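Local coordinates for protein hydrogenase (NiFe) small subunit HydA (Allochromatium vinosum, PDB 3MYR) that probably oxidises molecular hydrogen with its large-subunit partner, as the [NiFe] hydrogenase small subunit that carries electrons through three iron-sulfur clusters, at residues I142-V153 with L170-Y180; S5-T15 with Y68-P77. All coordinates share one frame; numbering follows the deposited sequence.

Interaction 1. Residues I142-V153 with L170-Y180; sequences INVPGCPPIPMV and LDGYGRPLAFY. With SF4 (iron/sulfur cluster), chain I.
With its CG anti to the carbonyl carbon (chi1 -60°), Tyr180 sends its phenol across to Pro145, while Asn143, whose CG lies beside its own backbone N (chi1 -73°), extends its amide to the turn at Tyr173. The tyrosine hydroxyl donates to Pro145 O at 2.6 Å from OH, in the carbonyl plane and on a lone pair. Above the same ring sits Pro145 CD, 4.0 Å from the ring centroid, a CH-pi contact that covers one face of the phenol ring. A water donates to Tyr180 OH and accepts from Ile150 N, linking the hydroxyl to the N-cap position of helix 151-164.

Asn143 bonds twice: its N donates to Gly174 O (2.9 Å), and its ND2 reaches Tyr173 O (2.9 Å) with that oxygen in the amide plane. A salt bridge of 2.7 Å runs from Asp171 OD2, in the first residue of the type I turn Asp171-Gly174, to Arg175 NE just after it; Asp171 OD1 also accepts from Arg175 N, and Arg175 CD lies against Pro145 CG. Both methyls of Val153 press on Phe179, Val153 CG1 standing 3.7 Å from Phe179 CG.

Between strand 141-144 and helix 151-164 runs the loop whose Cys147 SG binds FE1 at 2.3 Å, a cysteine-bearing strand-to-helix connection of the kind that holds the [4Fe-4S] cluster nearest the large subunit's active site in [NiFe] hydrogenases.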
loop_
_atom_site.group_PDB
_atom_site.type_symbol
_atom_site.label_atom_id
_atom_site.label_comp_id
_atom_site.label_asym_id
_atom_site.label_seq_id
_atom_site.Cartn_x
_atom_site.Cartn_y
_atom_site.Cartn_z
ATOM N N ILE A 142 14.597 -7.551 19.568
ATOM C CA ILE A 142 13.424 -8.423 19.760
ATOM C C ILE A 142 12.850 -8.652 18.373
ATOM O O ILE A 142 12.564 -7.686 17.690
ATOM C CB ILE A 142 12.330 -7.714 20.582
ATOM C CG1 ILE A 142 12.823 -7.401 21.985
ATOM C CG2 ILE A 142 11.082 -8.593 20.711
ATOM C CD1 ILE A 142 11.799 -6.390 22.606
ATOM N N ASN A 143 12.667 -9.896 17.948
ATOM C CA ASN A 143 12.086 -10.179 16.626
ATOM C C ASN A 143 10.601 -10.384 16.727
ATOM O O ASN A 143 10.143 -11.184 17.553
ATOM C CB ASN A 143 12.719 -11.453 16.103
ATOM C CG ASN A 143 14.171 -11.209 15.660
ATOM O OD1 ASN A 143 14.483 -10.101 15.230
ATOM N ND2 ASN A 143 15.034 -12.190 15.803
ATOM N N VAL A 144 9.832 -9.656 15.926
ATOM C CA VAL A 144 8.395 -9.758 15.964
ATOM C C VAL A 144 7.973 -10.066 14.509
ATOM O O VAL A 144 7.576 -9.170 13.759
ATOM C CB VAL A 144 7.732 -8.431 16.520
ATOM C CG1 VAL A 144 6.117 -8.539 16.557
ATOM C CG2 VAL A 144 8.259 -8.124 17.957
ATOM N N PRO A 145 8.086 -11.333 14.090
ATOM C CA PRO A 145 7.968 -11.683 12.649
ATOM C C PRO A 145 6.515 -11.966 12.253
ATOM O O PRO A 145 5.607 -11.855 13.117
ATOM C CB PRO A 145 8.789 -12.925 12.528
ATOM C CG PRO A 145 8.713 -13.571 13.869
ATOM C CD PRO A 145 8.737 -12.387 14.866
ATOM N N GLY A 146 6.293 -12.398 11.018
ATOM C CA GLY A 146 4.931 -12.366 10.423
ATOM C C GLY A 146 4.966 -11.429 9.227
ATOM O O GLY A 146 5.774 -10.533 9.183
ATOM N N CYS A 147 4.075 -11.606 8.263
ATOM C CA CYS A 147 4.175 -10.859 7.015
ATOM C C CYS A 147 2.755 -10.355 6.675
ATOM O O CYS A 147 2.025 -10.949 5.853
ATOM C CB CYS A 147 4.730 -11.820 5.931
ATOM S SG CYS A 147 5.188 -10.904 4.449
ATOM N N PRO A 148 2.267 -9.350 7.422
ATOM C CA PRO A 148 2.973 -8.701 8.555
ATOM C C PRO A 148 2.551 -9.445 9.845
ATOM O O PRO A 148 1.713 -10.354 9.784
ATOM C CB PRO A 148 2.420 -7.273 8.542
ATOM C CG PRO A 148 0.946 -7.449 8.008
ATOM C CD PRO A 148 0.970 -8.705 7.113
ATOM N N PRO A 149 3.178 -9.133 10.977
ATOM C CA PRO A 149 2.755 -9.646 12.269
ATOM C C PRO A 149 1.320 -9.159 12.516
ATOM O O PRO A 149 0.891 -8.115 12.010
ATOM C CB PRO A 149 3.722 -8.894 13.292
ATOM C CG PRO A 149 4.945 -8.454 12.382
ATOM C CD PRO A 149 4.223 -8.089 11.103
ATOM N N ILE A 150 0.643 -9.857 13.393
ATOM C CA ILE A 150 -0.682 -9.440 13.893
ATOM C C ILE A 150 -0.680 -8.060 14.541
ATOM O O ILE A 150 0.146 -7.769 15.376
ATOM C CB ILE A 150 -1.194 -10.466 14.872
ATOM C CG1 ILE A 150 -1.323 -11.842 14.129
ATOM C CG2 ILE A 150 -2.629 -10.094 15.369
ATOM C CD1 ILE A 150 -1.505 -13.077 15.195
ATOM N N PRO A 151 -1.714 -7.244 14.260
ATOM C CA PRO A 151 -1.596 -5.840 14.739
ATOM C C PRO A 151 -1.436 -5.802 16.240
ATOM O O PRO A 151 -0.590 -5.020 16.726
ATOM C CB PRO A 151 -2.967 -5.243 14.376
ATOM C CG PRO A 151 -3.283 -5.945 13.014
ATOM C CD PRO A 151 -2.703 -7.400 13.185
ATOM N N MET A 152 -2.270 -6.583 16.972
ATOM C CA MET A 152 -2.195 -6.515 18.432
ATOM C C MET A 152 -1.048 -7.306 19.024
ATOM O O MET A 152 -0.734 -7.115 20.193
ATOM C CB MET A 152 -3.524 -6.865 19.067
ATOM C CG MET A 152 -4.347 -5.533 18.995
ATOM S SD MET A 152 -5.649 -5.518 20.142
ATOM C CE MET A 152 -6.779 -6.742 19.444
ATOM N N VAL A 153 -0.285 -8.028 18.178
ATOM C CA VAL A 153 1.038 -8.520 18.623
ATOM C C VAL A 153 2.035 -7.393 18.615
ATOM O O VAL A 153 2.840 -7.251 19.546
ATOM C CB VAL A 153 1.514 -9.708 17.766
ATOM C CG1 VAL A 153 3.002 -10.012 18.022
ATOM C CG2 VAL A 153 0.623 -10.921 18.055
ATOM N N LEU A 170 11.878 -14.382 25.457
ATOM C CA LEU A 170 12.046 -14.679 24.059
ATOM C C LEU A 170 12.327 -16.167 23.851
ATOM O O LEU A 170 12.939 -16.786 24.688
ATOM C CB LEU A 170 13.211 -13.855 23.504
ATOM C CG LEU A 170 13.143 -12.346 23.756
ATOM C CD1 LEU A 170 14.389 -11.564 23.134
ATOM C CD2 LEU A 170 11.818 -11.832 23.063
ATOM N N ASP A 171 11.937 -16.715 22.711
ATOM C CA ASP A 171 12.389 -18.036 22.309
ATOM C C ASP A 171 13.811 -17.996 21.670
ATOM O O ASP A 171 14.510 -16.952 21.654
ATOM C CB ASP A 171 11.340 -18.688 21.375
ATOM C CG ASP A 171 11.372 -18.127 19.950
ATOM O OD1 ASP A 171 12.252 -17.276 19.664
ATOM O OD2 ASP A 171 10.434 -18.408 19.146
ATOM N N GLY A 172 14.263 -19.116 21.148
ATOM C CA GLY A 172 15.664 -19.166 20.662
ATOM C C GLY A 172 15.910 -18.298 19.463
ATOM O O GLY A 172 17.068 -17.892 19.190
ATOM N N TYR A 173 14.833 -17.948 18.756
ATOM C CA TYR A 173 15.008 -16.995 17.644
ATOM C C TYR A 173 14.690 -15.514 17.973
ATOM O O TYR A 173 14.480 -14.703 17.039
ATOM C CB TYR A 173 14.143 -17.410 16.463
ATOM C CG TYR A 173 14.675 -18.536 15.631
ATOM C CD1 TYR A 173 15.860 -18.399 14.871
ATOM C CD2 TYR A 173 13.896 -19.658 15.437
ATOM C CE1 TYR A 173 16.280 -19.455 14.005
ATOM C CE2 TYR A 173 14.285 -20.698 14.595
ATOM C CZ TYR A 173 15.472 -20.608 13.925
ATOM O OH TYR A 173 15.758 -21.655 13.112
ATOM N N GLY A 174 14.573 -15.179 19.264
ATOM C CA GLY A 174 14.376 -13.776 19.676
ATOM C C GLY A 174 12.910 -13.318 19.628
ATOM O O GLY A 174 12.611 -12.096 19.777
ATOM N N ARG A 175 12.004 -14.291 19.519
ATOM C CA ARG A 175 10.543 -14.016 19.404
ATOM C C ARG A 175 9.833 -14.106 20.759
ATOM O O ARG A 175 10.017 -15.059 21.512
ATOM C CB ARG A 175 9.913 -15.010 18.432
ATOM C CG ARG A 175 10.579 -15.023 17.011
ATOM C CD ARG A 175 9.812 -16.033 16.104
ATOM N NE ARG A 175 10.002 -17.404 16.626
ATOM C CZ ARG A 175 9.839 -18.521 15.897
ATOM N NH1 ARG A 175 9.462 -18.458 14.641
ATOM N NH2 ARG A 175 10.101 -19.697 16.395
ATOM N N PRO A 176 9.052 -13.088 21.097
ATOM C CA PRO A 176 8.282 -13.111 22.363
ATOM C C PRO A 176 7.422 -14.366 22.524
ATOM O O PRO A 176 6.541 -14.649 21.689
ATOM C CB PRO A 176 7.389 -11.890 22.230
ATOM C CG PRO A 176 8.226 -10.913 21.492
ATOM C CD PRO A 176 8.841 -11.827 20.366
ATOM N N LEU A 177 7.626 -15.059 23.646
ATOM C CA LEU A 177 6.868 -16.297 23.906
ATOM C C LEU A 177 5.383 -16.098 23.956
ATOM O O LEU A 177 4.615 -17.043 23.671
ATOM C CB LEU A 177 7.353 -16.980 25.208
ATOM C CG LEU A 177 8.820 -17.483 25.071
ATOM C CD1 LEU A 177 9.368 -17.938 26.442
ATOM C CD2 LEU A 177 9.019 -18.621 24.007
ATOM N N ALA A 178 4.934 -14.918 24.349
ATOM C CA ALA A 178 3.470 -14.755 24.530
ATOM C C ALA A 178 2.773 -14.900 23.180
ATOM O O ALA A 178 1.555 -15.181 23.119
ATOM C CB ALA A 178 3.102 -13.347 25.154
ATOM N N PHE A 179 3.513 -14.600 22.092
ATOM C CA PHE A 179 2.863 -14.548 20.804
ATOM C C PHE A 179 3.369 -15.646 19.886
ATOM O O PHE A 179 2.650 -16.060 18.958
ATOM C CB PHE A 179 3.038 -13.134 20.203
ATOM C CG PHE A 179 2.520 -12.055 21.126
ATOM C CD1 PHE A 179 1.222 -12.147 21.635
ATOM C CD2 PHE A 179 3.359 -11.058 21.603
ATOM C CE1 PHE A 179 0.716 -11.166 22.538
ATOM C CE2 PHE A 179 2.868 -10.078 22.533
ATOM C CZ PHE A 179 1.571 -10.159 22.990
ATOM N N TYR A 180 4.614 -16.090 20.136
ATOM C CA TYR A 180 5.250 -17.016 19.219
ATOM C C TYR A 180 5.629 -18.324 19.936
ATOM O O TYR A 180 6.315 -19.143 19.365
ATOM C CB TYR A 180 6.483 -16.405 18.576
ATOM C CG TYR A 180 6.147 -15.181 17.815
ATOM C CD1 TYR A 180 6.212 -13.910 18.444
ATOM C CD2 TYR A 180 5.787 -15.245 16.470
ATOM C CE1 TYR A 180 5.940 -12.747 17.722
ATOM C CE2 TYR A 180 5.461 -14.067 15.736
ATOM C CZ TYR A 180 5.511 -12.847 16.379
ATOM O OH TYR A 180 5.169 -11.679 15.719
HETATM FE FE1 SF4 I . 5.874 -8.806 4.956
HETATM FE FE2 SF4 I . 6.340 -6.697 6.725
HETATM FE FE3 SF4 I . 8.395 -7.677 5.054
HETATM FE FE4 SF4 I . 5.939 -6.222 4.169
HETATM S S1 SF4 I . 7.857 -5.413 5.424
HETATM S S2 SF4 I . 7.083 -7.916 3.240
HETATM S S3 SF4 I . 4.410 -7.241 5.519
HETATM S S4 SF4 I . 7.330 -8.823 6.682
HETATM O O HOH W 1 2.238 -11.910 14.821
#

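Interaction 2. Residues S5-T15 with Y68-P77; sequences SVIWLSFQECT and YLVIVDGSIP. With SF4 (iron/sulfur cluster), chain I.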
loop_
_atom_site.group_PDB
_atom_site.type_symbol
_atom_site.label_atom_id
_atom_site.label_comp_id
_atom_site.label_asym_id
_atom_site.label_seq_id
_atom_site.Cartn_x
_atom_site.Cartn_y
_atom_site.Cartn_z
ATOM N N SER A 5 11.149 7.914 23.780
ATOM C CA SER A 5 11.344 8.147 22.358
ATOM C C SER A 5 11.406 6.874 21.498
ATOM O O SER A 5 12.031 5.859 21.896
ATOM C CB SER A 5 12.601 8.942 22.167
ATOM O OG SER A 5 12.880 9.112 20.781
ATOM N N VAL A 6 10.716 6.930 20.342
ATOM C CA VAL A 6 10.671 5.813 19.398
ATOM C C VAL A 6 11.038 6.274 17.980
ATOM O O VAL A 6 10.511 7.279 17.482
ATOM C CB VAL A 6 9.305 5.150 19.402
ATOM C CG1 VAL A 6 9.277 4.062 18.292
ATOM C CG2 VAL A 6 9.004 4.542 20.824
ATOM N N ILE A 7 12.036 5.637 17.380
ATOM C CA ILE A 7 12.438 5.953 16.044
ATOM C C ILE A 7 12.113 4.743 15.152
ATOM O O ILE A 7 12.557 3.613 15.451
ATOM C CB ILE A 7 13.928 6.212 15.954
ATOM C CG1 ILE A 7 14.234 7.558 16.687
ATOM C CG2 ILE A 7 14.327 6.445 14.423
ATOM C CD1 ILE A 7 15.760 7.829 16.822
ATOM N N TRP A 8 11.315 4.980 14.101
ATOM C CA TRP A 8 10.841 3.933 13.212
ATOM C C TRP A 8 11.661 4.021 11.920
ATOM O O TRP A 8 11.574 5.041 11.196
ATOM C CB TRP A 8 9.338 4.096 12.933
ATOM C CG TRP A 8 8.797 2.890 12.209
ATOM C CD1 TRP A 8 9.064 2.523 10.896
ATOM C CD2 TRP A 8 7.900 1.894 12.721
ATOM N NE1 TRP A 8 8.323 1.412 10.556
ATOM C CE2 TRP A 8 7.629 0.991 11.664
ATOM C CE3 TRP A 8 7.226 1.716 13.960
ATOM C CZ2 TRP A 8 6.724 -0.073 11.804
ATOM C CZ3 TRP A 8 6.418 0.617 14.111
ATOM C CH2 TRP A 8 6.148 -0.249 13.018
ATOM N N LEU A 9 12.490 3.006 11.639
ATOM C CA LEU A 9 13.286 3.012 10.382
ATOM C C LEU A 9 12.614 2.115 9.392
ATOM O O LEU A 9 12.294 0.934 9.715
ATOM C CB LEU A 9 14.712 2.489 10.640
ATOM C CG LEU A 9 15.527 3.258 11.714
ATOM C CD1 LEU A 9 16.892 2.598 11.974
ATOM C CD2 LEU A 9 15.646 4.673 11.175
ATOM N N SER A 10 12.411 2.609 8.174
ATOM C CA SER A 10 11.755 1.806 7.113
ATOM C C SER A 10 12.777 1.529 6.018
ATOM O O SER A 10 13.281 2.474 5.409
ATOM C CB SER A 10 10.580 2.632 6.518
ATOM O OG SER A 10 9.657 2.870 7.548
ATOM N N PHE A 11 13.115 0.273 5.759
ATOM C CA PHE A 11 14.229 0.029 4.806
ATOM C C PHE A 11 13.698 -0.712 3.550
ATOM O O PHE A 11 12.824 -0.154 2.834
ATOM C CB PHE A 11 15.335 -0.739 5.574
ATOM C CG PHE A 11 16.062 0.121 6.627
ATOM C CD1 PHE A 11 16.437 1.434 6.335
ATOM C CD2 PHE A 11 16.436 -0.409 7.856
ATOM C CE1 PHE A 11 17.230 2.195 7.222
ATOM C CE2 PHE A 11 17.186 0.354 8.780
ATOM C CZ PHE A 11 17.582 1.661 8.466
ATOM N N GLN A 12 13.985 -2.009 3.384
ATOM C CA GLN A 12 13.395 -2.703 2.212
ATOM C C GLN A 12 12.068 -3.328 2.632
ATOM O O GLN A 12 11.949 -4.583 2.792
ATOM C CB GLN A 12 14.325 -3.789 1.663
ATOM C CG GLN A 12 15.682 -3.243 1.158
ATOM C CD GLN A 12 16.500 -4.420 0.682
ATOM O OE1 GLN A 12 16.942 -5.220 1.498
ATOM N NE2 GLN A 12 16.715 -4.538 -0.647
ATOM N N GLU A 13 11.085 -2.473 2.875
ATOM C CA GLU A 13 9.811 -2.972 3.380
ATOM C C GLU A 13 8.718 -2.757 2.315
ATOM O O GLU A 13 8.905 -1.968 1.330
ATOM C CB GLU A 13 9.379 -2.299 4.680
ATOM C CG GLU A 13 9.840 -0.892 4.888
ATOM C CD GLU A 13 8.939 0.230 4.343
ATOM O OE1 GLU A 13 9.416 1.047 3.460
ATOM O OE2 GLU A 13 7.866 0.446 4.955
ATOM N N CYS A 14 7.541 -3.328 2.584
ATOM C CA CYS A 14 6.444 -3.101 1.651
ATOM C C CYS A 14 5.405 -2.180 2.335
ATOM O O CYS A 14 4.393 -1.831 1.739
ATOM C CB CYS A 14 5.855 -4.506 1.285
ATOM S SG CYS A 14 4.666 -5.163 2.561
ATOM N N THR A 15 5.667 -1.838 3.614
ATOM C CA THR A 15 4.856 -0.940 4.460
ATOM C C THR A 15 3.652 -1.696 5.085
ATOM O O THR A 15 2.922 -1.152 5.902
ATOM C CB THR A 15 4.497 0.452 3.782
ATOM O OG1 THR A 15 5.700 1.070 3.242
ATOM C CG2 THR A 15 3.834 1.483 4.815
ATOM N N TYR A 68 16.353 5.621 23.743
ATOM C CA TYR A 68 15.274 5.496 22.743
ATOM C C TYR A 68 15.103 4.052 22.212
ATOM O O TYR A 68 16.039 3.266 22.187
ATOM C CB TYR A 68 15.429 6.547 21.643
ATOM C CG TYR A 68 16.749 6.405 20.887
ATOM C CD1 TYR A 68 16.856 5.548 19.788
ATOM C CD2 TYR A 68 17.886 7.110 21.289
ATOM C CE1 TYR A 68 18.095 5.432 19.091
ATOM C CE2 TYR A 68 19.118 7.016 20.607
ATOM C CZ TYR A 68 19.212 6.177 19.526
ATOM O OH TYR A 68 20.423 6.067 18.893
ATOM N N LEU A 69 13.911 3.732 21.744
ATOM C CA LEU A 69 13.659 2.470 21.104
ATOM C C LEU A 69 13.730 2.646 19.574
ATOM O O LEU A 69 13.204 3.627 19.036
ATOM C CB LEU A 69 12.219 2.140 21.461
ATOM C CG LEU A 69 11.676 0.739 21.595
ATOM C CD1 LEU A 69 10.335 0.691 20.911
ATOM C CD2 LEU A 69 12.570 -0.479 21.233
ATOM N N VAL A 70 14.362 1.710 18.866
ATOM C CA VAL A 70 14.356 1.764 17.424
ATOM C C VAL A 70 13.432 0.600 16.981
ATOM O O VAL A 70 13.550 -0.519 17.495
ATOM C CB VAL A 70 15.793 1.599 16.837
ATOM C CG1 VAL A 70 15.789 1.555 15.313
ATOM C CG2 VAL A 70 16.639 2.770 17.294
ATOM N N ILE A 71 12.466 0.879 16.111
ATOM C CA ILE A 71 11.733 -0.211 15.430
ATOM C C ILE A 71 12.181 -0.214 13.965
ATOM O O ILE A 71 12.365 0.888 13.357
ATOM C CB ILE A 71 10.236 0.028 15.547
ATOM C CG1 ILE A 71 9.888 0.080 17.073
ATOM C CG2 ILE A 71 9.474 -1.080 14.810
ATOM C CD1 ILE A 71 8.426 0.328 17.382
ATOM N N VAL A 72 12.525 -1.402 13.437
ATOM C CA VAL A 72 12.993 -1.461 12.026
ATOM C C VAL A 72 12.002 -2.346 11.280
ATOM O O VAL A 72 11.679 -3.466 11.723
ATOM C CB VAL A 72 14.342 -2.155 11.866
ATOM C CG1 VAL A 72 14.740 -2.235 10.384
ATOM C CG2 VAL A 72 15.399 -1.495 12.678
ATOM N N ASP A 73 11.591 -1.857 10.123
ATOM C CA ASP A 73 10.680 -2.496 9.202
ATOM C C ASP A 73 11.536 -2.761 7.926
ATOM O O ASP A 73 12.114 -1.814 7.385
ATOM C CB ASP A 73 9.581 -1.447 8.844
ATOM C CG ASP A 73 8.444 -2.081 8.197
ATOM O OD1 ASP A 73 8.590 -3.305 8.016
ATOM O OD2 ASP A 73 7.455 -1.435 7.804
ATOM N N GLY A 74 11.531 -3.992 7.365
ATOM C CA GLY A 74 12.267 -4.267 6.090
ATOM C C GLY A 74 13.661 -4.815 6.325
ATOM O O GLY A 74 14.278 -4.558 7.353
ATOM N N SER A 75 14.189 -5.522 5.340
ATOM C CA SER A 75 15.567 -6.003 5.344
ATOM C C SER A 75 16.492 -4.864 4.937
ATOM O O SER A 75 16.044 -3.785 4.563
ATOM C CB SER A 75 15.712 -7.222 4.398
ATOM O OG SER A 75 15.349 -6.774 3.086
ATOM N N ILE A 76 17.777 -5.070 5.146
ATOM C CA ILE A 76 18.792 -4.074 4.844
ATOM C C ILE A 76 19.840 -4.714 3.907
ATOM O O ILE A 76 20.385 -5.787 4.233
ATOM C CB ILE A 76 19.507 -3.715 6.160
ATOM C CG1 ILE A 76 18.447 -3.200 7.196
ATOM C CG2 ILE A 76 20.611 -2.647 5.931
ATOM C CD1 ILE A 76 17.982 -4.300 8.257
ATOM N N PRO A 77 20.190 -4.039 2.795
ATOM C CA PRO A 77 21.294 -4.601 2.006
ATOM C C PRO A 77 22.533 -4.475 2.828
ATOM O O PRO A 77 22.863 -3.373 3.329
ATOM C CB PRO A 77 21.366 -3.687 0.771
ATOM C CG PRO A 77 19.957 -3.024 0.691
ATOM C CD PRO A 77 19.539 -2.874 2.148
HETATM FE FE1 SF4 I . 5.874 -8.806 4.956
HETATM FE FE2 SF4 I . 6.340 -6.697 6.725
HETATM FE FE3 SF4 I . 8.395 -7.677 5.054
HETATM FE FE4 SF4 I . 5.939 -6.222 4.169
HETATM S S1 SF4 I . 7.857 -5.413 5.424
HETATM S S2 SF4 I . 7.083 -7.916 3.240
HETATM S S3 SF4 I . 4.410 -7.241 5.519
HETATM S S4 SF4 I . 7.330 -8.823 6.682
#
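Trp8 lies across Ile71 on one face of a parallel pair of strands, and its side chain can be followed outward from CB. With CG anti to the backbone N (chi1 -170°), the indole swings over the neighbouring strand. Its CD2 and CE3 pass the branch point of Ile71, CZ3 comes within 3.6 Å of Ile71 CG2, and that methyl sits over the face of the six-membered ring, 15° off its normal, as a CH-pi contact. At the far rim CZ2 and CH2 lie over the same methyl, CH2 3.9 Å from Ile71 CG2. On the five-membered side NE1 approaches Asp73 CB at 3.6 Å, with the carboxylate nearly perpendicular to the indole. His42 stacks on the ring system.

Strands 5-10 and 69-73 are joined by a parallel ladder of six backbone bonds, the first from Leu69 N to Ser5 O and the last from Phe11 N to Asp73 O, 2.8 Å. On the other face Leu9 CD1 meets Val70 CG1 at 3.7 Å. Just past the strand, Phe11 CD2 touches Val72 CG1 and Ile76 CG1. Past Gly74 a single antiparallel bridge follows, Gln12 N to Ser75 O, and Ser75 OG donates to Gln12 OE1 at 2.7 Å from above the amide plane. Gln12 NE2 is taken by Thr127 and by Val38 O of the large subunit.

Cys14 SG binds FE4 at 2.3 Å. Glu13 OE2 and Asp73 OD2 stand 3.4 Å apart, and Asp73 OD1 is equally near the cluster sulfur S1; this would probably disfavour full charge on both buried acids and could raise one's proton affinity.

How the interactions relate
From the N terminus, strand 5-10 and the Cys14 turn come first, and interaction 2 closes a largely helical loop of 52 residues when strand 69-77 lies down beside them. The chain then passes through strand 106-110, which pairs with both 69-77 and 141-144, before interaction 1 opens. Interaction 1 closes a shorter loop of 16 residues, mostly helix 151-164, by folding 170-180 back on 142-153. The two are in series, neither nested nor crossing. Their centres are 16 Å apart and their nearest atoms about 6 Å, without touching. They tie separate strands of one sheet to a common [4Fe-4S] cluster, Cys14 and Cys147 supplying two of its four ligands.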